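Local coordinates for flagellar motor switch protein fliG (Thermotoga maritima, PDB 3AJC) that probably forms part of the switch complex at the base of the flagellar basal body, which interacts with chemotaxis proteins and with the motor components that determine the direction of flagellar rotation, at residues V131-L136 with K160-E165; G90-A95 with D123-R128. One frame throughout, in Å; residues are numbered along the deposited sequence.

Contact 1 (V131-L136 with K160-E165); sequences VFEDIL and KGASDE
Glu133 points the two oxygens of its carboxylate at Ser163, at the start of helix 164-171. OE1 takes a hydrogen bond from Ser163 OG at 2.8 Å, and OE2 takes one from the backbone N of Ser163 at 3.1 Å, with an N-H...O angle of 153°. Both donors arrive on the syn side, somewhat out of the carboxylate plane, so the group is held against rotation about its last torsion. The CB of Glu133 does not point straight at residues 160-165; a bend at chi2 brings the carboxylate round to Ser163. OE2 also accepts from a water, 2.7 Å away, which donates in turn to Gly161 O. Ser163 is the N-cap of helix 164-171: its OG, set between the backbone N and carbonyl carbon (chi1 59°), gives its proton to Glu133 and accepts from Leu166 N. Near the helix start the negative charge of Glu133 would probably be eased, although the Glu165 carboxylate lies 5.5 Å away (OE1 to OE1). The contact lies within the FliG C-terminal domain, where it ties the 3-10 turn ahead of helix 140-147 to the loop after helix 152-159. On one flank Ala162 CB touches the edge of the Phe132 ring, near its plane, at 3.7 Å from CE2; Leu166 and Ile204 also pack on this buried phenyl. On the other, Leu136 and Glu165 cross obliquely, CD1 lying 3.6 Å from OE1 of the glutamate while CD2 meets the aliphatic CG at 3.8 Å.

Contact 2 (G90-A95 with D123-R128); sequences GGIDTA and DEIRRR
Ile92, which loses the most surface here, wedges its branched side chain against helix 119-128, within an all-helical, armadillo-like lobe in which helix 119-128 packs against helices 49-60, 92-100 and 104-117. With CG2 anti to the backbone N, that methyl points at the other helix and presses on Arg128 CG at 3.3 Å, a tight carbon-carbon approach. The same methyl lies 3.7 Å from the carbonyl oxygen of Glu124 and 4.3 Å from Ile125 CG1. The other branch turns along the flank toward the Glu124 carboxylate, bringing CD1 to 3.8 Å from OE1; the two side chains cross at about a right angle.

Arg128, second in buried surface, bends at chi2 (-60°), which carries its aliphatic part over Ile92 and its guanidinium round to the start of helix 92-100. There the guanidinium lies close to the like-charged Arg209, and the Asp93 carboxylate probably offsets some of that like charge.

Ile125 completes the apolar part from about one turn before Arg128, its CD1 lying 4.3 Å from Ala95 CB. Leu56 and Ala60 of helix 49-60 and Met111 and Leu114 of helix 104-117 pack on the same isoleucine, which is buried where these helices meet.

Beside this apolar patch, Asp93 and Arg128 form a salt bridge of 2.7 Å between OD2 and NH1. Carboxylate and guanidinium planes are 24° apart; rather than meeting an N-H in the guanidinium plane, OD2 sits over one face of the group, 3.2 Å from CZ.

Contact 2 comes first along the chain and contact 1 follows: Arg128, the last residue of contact 2, is followed within a few residues by the 3-10 turn that holds Glu133 of contact 1. Their centres are 20 Å apart and they touch nowhere else, so the short connection after Arg128 joins two separate packing units. Contact 2 lies nearer the middle of the chain, about 7 Å from its centre against 15 Å for contact 1. It is also the nearer of the two to Arg58, part of the EHPQR motif important for interaction with FliM: the side chains of Ala95 and Arg58 are about 9 Å apart, whereas contact 1 lies away from that motif.

Contact 1 (V131-L136 with K160-E165)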
loop_
_atom_site.group_PDB
_atom_site.type_symbol
_atom_site.label_atom_id
_atom_site.label_comp_id
_atom_site.label_asym_id
_atom_site.label_seq_id
_atom_site.Cartn_x
_atom_site.Cartn_y
_atom_site.Cartn_z
ATOM N N VAL A 131 6.154 2.520 -0.614
ATOM C CA VAL A 131 6.035 3.028 0.752
ATOM C C VAL A 131 6.965 4.231 0.871
ATOM O O VAL A 131 7.811 4.457 0.009
ATOM C CB VAL A 131 6.424 1.979 1.833
ATOM C CG1 VAL A 131 5.421 0.832 1.816
ATOM C CG2 VAL A 131 7.854 1.491 1.621
ATOM N N PHE A 132 6.818 4.995 1.942
ATOM C CA PHE A 132 7.634 6.188 2.105
ATOM C C PHE A 132 9.134 5.956 1.992
ATOM O O PHE A 132 9.818 6.745 1.357
ATOM C CB PHE A 132 7.315 6.887 3.427
ATOM C CG PHE A 132 7.782 8.311 3.477
ATOM C CD1 PHE A 132 7.233 9.268 2.622
ATOM C CD2 PHE A 132 8.778 8.700 4.370
ATOM C CE1 PHE A 132 7.674 10.606 2.658
ATOM C CE2 PHE A 132 9.224 10.022 4.415
ATOM C CZ PHE A 132 8.676 10.979 3.558
ATOM N N GLU A 133 9.647 4.883 2.595
ATOM C CA GLU A 133 11.079 4.600 2.523
ATOM C C GLU A 133 11.508 4.265 1.099
ATOM O O GLU A 133 12.689 4.349 0.782
ATOM C CB GLU A 133 11.474 3.446 3.458
ATOM C CG GLU A 133 11.471 3.766 4.954
ATOM C CD GLU A 133 12.456 4.865 5.355
ATOM O OE1 GLU A 133 13.597 4.879 4.850
ATOM O OE2 GLU A 133 12.091 5.710 6.203
ATOM N N ASP A 134 10.563 3.891 0.237
ATOM C CA ASP A 134 10.914 3.581 -1.148
ATOM C C ASP A 134 11.507 4.803 -1.867
ATOM O O ASP A 134 12.130 4.671 -2.925
ATOM C CB ASP A 134 9.696 3.047 -1.919
ATOM C CG ASP A 134 9.361 1.588 -1.560
ATOM O OD1 ASP A 134 10.293 0.772 -1.412
ATOM O OD2 ASP A 134 8.166 1.254 -1.440
ATOM N N ILE A 135 11.321 5.991 -1.288
ATOM C CA ILE A 135 11.861 7.216 -1.866
ATOM C C ILE A 135 13.383 7.107 -1.993
ATOM O O ILE A 135 13.999 7.813 -2.786
ATOM C CB ILE A 135 11.484 8.452 -1.008
ATOM C CG1 ILE A 135 9.989 8.736 -1.156
ATOM C CG2 ILE A 135 12.292 9.685 -1.452
ATOM C CD1 ILE A 135 9.443 9.791 -0.207
ATOM N N LEU A 136 13.985 6.215 -1.210
ATOM C CA LEU A 136 15.432 5.998 -1.274
ATOM C C LEU A 136 15.785 5.319 -2.603
ATOM O O LEU A 136 16.932 5.357 -3.047
ATOM C CB LEU A 136 15.897 5.116 -0.113
ATOM C CG LEU A 136 15.877 5.714 1.296
ATOM C CD1 LEU A 136 16.209 4.627 2.317
ATOM C CD2 LEU A 136 16.876 6.864 1.388
ATOM N N LYS A 160 9.199 13.314 10.365
ATOM C CA LYS A 160 9.254 12.846 11.740
ATOM C C LYS A 160 9.095 11.328 11.774
ATOM O O LYS A 160 9.280 10.701 12.813
ATOM C CB LYS A 160 8.157 13.498 12.580
ATOM C CG LYS A 160 8.419 14.953 12.913
ATOM C CD LYS A 160 7.416 15.463 13.931
ATOM C CE LYS A 160 7.843 16.816 14.492
ATOM N NZ LYS A 160 9.168 16.742 15.181
ATOM N N GLY A 161 8.752 10.739 10.634
ATOM C CA GLY A 161 8.587 9.300 10.569
ATOM C C GLY A 161 9.487 8.655 9.527
ATOM O O GLY A 161 9.169 7.588 8.995
ATOM N N ALA A 162 10.614 9.296 9.228
ATOM C CA ALA A 162 11.551 8.767 8.239
ATOM C C ALA A 162 12.908 8.398 8.841
ATOM O O ALA A 162 13.287 8.899 9.894
ATOM C CB ALA A 162 11.750 9.787 7.121
ATOM N N SER A 163 13.636 7.521 8.159
ATOM C CA SER A 163 14.960 7.120 8.618
ATOM C C SER A 163 15.912 8.281 8.367
ATOM O O SER A 163 15.735 9.045 7.420
ATOM C CB SER A 163 15.444 5.884 7.855
ATOM O OG SER A 163 15.511 6.128 6.458
ATOM N N ASP A 164 16.918 8.413 9.225
ATOM C CA ASP A 164 17.902 9.482 9.097
ATOM C C ASP A 164 18.475 9.541 7.690
ATOM O O ASP A 164 18.752 10.614 7.163
ATOM C CB ASP A 164 19.037 9.273 10.102
ATOM C CG ASP A 164 18.586 9.478 11.541
ATOM O OD1 ASP A 164 19.420 9.284 12.451
ATOM O OD2 ASP A 164 17.406 9.835 11.763
ATOM N N GLU A 165 18.653 8.379 7.085
ATOM C CA GLU A 165 19.191 8.311 5.740
ATOM C C GLU A 165 18.213 8.928 4.743
ATOM O O GLU A 165 18.610 9.651 3.830
ATOM C CB GLU A 165 19.464 6.856 5.390
ATOM C CG GLU A 165 19.694 6.580 3.940
ATOM C CD GLU A 165 19.697 5.094 3.679
ATOM O OE1 GLU A 165 19.082 4.372 4.497
ATOM O OE2 GLU A 165 20.295 4.644 2.673
HETATM O O HOH W 1 9.638 5.586 7.211
#

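Contact 2 (G90-A95 with D123-R128)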
loop_
_atom_site.group_PDB
_atom_site.type_symbol
_atom_site.label_atom_id
_atom_site.label_comp_id
_atom_site.label_asym_id
_atom_site.label_seq_id
_atom_site.Cartn_x
_atom_site.Cartn_y
_atom_site.Cartn_z
ATOM N N GLY A 90 -11.547 -4.492 -0.065
ATOM C CA GLY A 90 -10.866 -5.190 -1.142
ATOM C C GLY A 90 -10.184 -4.156 -2.018
ATOM O O GLY A 90 -10.030 -3.007 -1.604
ATOM N N GLY A 91 -9.766 -4.544 -3.217
ATOM C CA GLY A 91 -9.124 -3.584 -4.101
ATOM C C GLY A 91 -7.609 -3.660 -4.214
ATOM O O GLY A 91 -6.952 -4.478 -3.567
ATOM N N ILE A 92 -7.059 -2.779 -5.046
ATOM C CA ILE A 92 -5.622 -2.713 -5.291
ATOM C C ILE A 92 -4.802 -2.332 -4.062
ATOM O O ILE A 92 -3.737 -2.896 -3.834
ATOM C CB ILE A 92 -5.300 -1.711 -6.429
ATOM C CG1 ILE A 92 -6.079 -2.093 -7.692
ATOM C CG2 ILE A 92 -3.801 -1.695 -6.712
ATOM C CD1 ILE A 92 -5.821 -3.507 -8.175
ATOM N N ASP A 93 -5.282 -1.371 -3.281
ATOM C CA ASP A 93 -4.562 -0.947 -2.081
ATOM C C ASP A 93 -4.435 -2.081 -1.055
ATOM O O ASP A 93 -3.372 -2.306 -0.482
ATOM C CB ASP A 93 -5.259 0.261 -1.456
ATOM C CG ASP A 93 -4.607 1.574 -1.855
ATOM O OD1 ASP A 93 -3.518 1.885 -1.317
ATOM O OD2 ASP A 93 -5.172 2.288 -2.714
ATOM N N THR A 94 -5.530 -2.789 -0.823
ATOM C CA THR A 94 -5.525 -3.908 0.106
ATOM C C THR A 94 -4.468 -4.925 -0.339
ATOM O O THR A 94 -3.596 -5.315 0.441
ATOM C CB THR A 94 -6.898 -4.588 0.129
ATOM O OG1 THR A 94 -7.888 -3.613 0.468
ATOM C CG2 THR A 94 -6.933 -5.722 1.154
ATOM N N ALA A 95 -4.555 -5.337 -1.601
ATOM C CA ALA A 95 -3.624 -6.301 -2.173
ATOM C C ALA A 95 -2.165 -5.869 -2.006
ATOM O O ALA A 95 -1.328 -6.655 -1.559
ATOM C CB ALA A 95 -3.944 -6.515 -3.644
ATOM N N ASP A 123 1.031 -4.525 -12.577
ATOM C CA ASP A 123 1.610 -3.191 -12.598
ATOM C C ASP A 123 0.863 -2.240 -11.673
ATOM O O ASP A 123 1.465 -1.364 -11.059
ATOM C CB ASP A 123 1.634 -2.650 -14.033
ATOM C CG ASP A 123 2.605 -1.489 -14.205
ATOM O OD1 ASP A 123 2.183 -0.316 -14.070
ATOM O OD2 ASP A 123 3.798 -1.755 -14.464
ATOM N N GLU A 124 -0.448 -2.409 -11.568
ATOM C CA GLU A 124 -1.230 -1.562 -10.684
ATOM C C GLU A 124 -0.831 -1.841 -9.234
ATOM O O GLU A 124 -0.670 -0.918 -8.431
ATOM C CB GLU A 124 -2.731 -1.826 -10.877
ATOM C CG GLU A 124 -3.355 -1.046 -12.031
ATOM C CD GLU A 124 -4.723 -1.576 -12.451
ATOM O OE1 GLU A 124 -5.614 -1.743 -11.583
ATOM O OE2 GLU A 124 -4.911 -1.816 -13.664
ATOM N N ILE A 125 -0.652 -3.120 -8.909
ATOM C CA ILE A 125 -0.294 -3.528 -7.549
ATOM C C ILE A 125 1.113 -3.080 -7.160
ATOM O O ILE A 125 1.333 -2.545 -6.077
ATOM C CB ILE A 125 -0.422 -5.074 -7.389
ATOM C CG1 ILE A 125 -1.882 -5.485 -7.636
ATOM C CG2 ILE A 125 0.029 -5.506 -5.989
ATOM C CD1 ILE A 125 -2.167 -6.974 -7.560
ATOM N N ARG A 126 2.061 -3.298 -8.057
ATOM C CA ARG A 126 3.430 -2.919 -7.802
ATOM C C ARG A 126 3.515 -1.430 -7.480
ATOM O O ARG A 126 4.073 -1.043 -6.445
ATOM C CB ARG A 126 4.283 -3.250 -9.018
ATOM C CG ARG A 126 5.774 -3.157 -8.773
ATOM C CD ARG A 126 6.554 -3.366 -10.054
ATOM N NE ARG A 126 5.736 -3.142 -11.243
ATOM C CZ ARG A 126 4.978 -4.076 -11.817
ATOM N NH1 ARG A 126 4.935 -5.304 -11.309
ATOM N NH2 ARG A 126 4.268 -3.786 -12.900
ATOM N N ARG A 127 2.955 -0.596 -8.354
ATOM C CA ARG A 127 2.986 0.843 -8.124
ATOM C C ARG A 127 2.263 1.238 -6.837
ATOM O O ARG A 127 2.626 2.219 -6.199
ATOM C CB ARG A 127 2.407 1.599 -9.332
ATOM C CG ARG A 127 3.377 1.630 -10.524
ATOM C CD ARG A 127 2.887 2.493 -11.694
ATOM N NE ARG A 127 1.685 1.954 -12.332
ATOM C CZ ARG A 127 0.439 2.278 -11.994
ATOM N NH1 ARG A 127 0.214 3.151 -11.022
ATOM N NH2 ARG A 127 -0.585 1.716 -12.619
ATOM N N ARG A 128 1.251 0.471 -6.447
ATOM C CA ARG A 128 0.533 0.773 -5.215
ATOM C C ARG A 128 1.300 0.298 -3.978
ATOM O O ARG A 128 0.936 0.637 -2.854
ATOM C CB ARG A 128 -0.854 0.128 -5.228
ATOM C CG ARG A 128 -1.892 0.922 -5.982
ATOM C CD ARG A 128 -2.054 2.296 -5.359
ATOM N NE ARG A 128 -3.177 3.025 -5.935
ATOM C CZ ARG A 128 -4.443 2.631 -5.856
ATOM N NH1 ARG A 128 -4.754 1.508 -5.224
ATOM N NH2 ARG A 128 -5.402 3.361 -6.408
#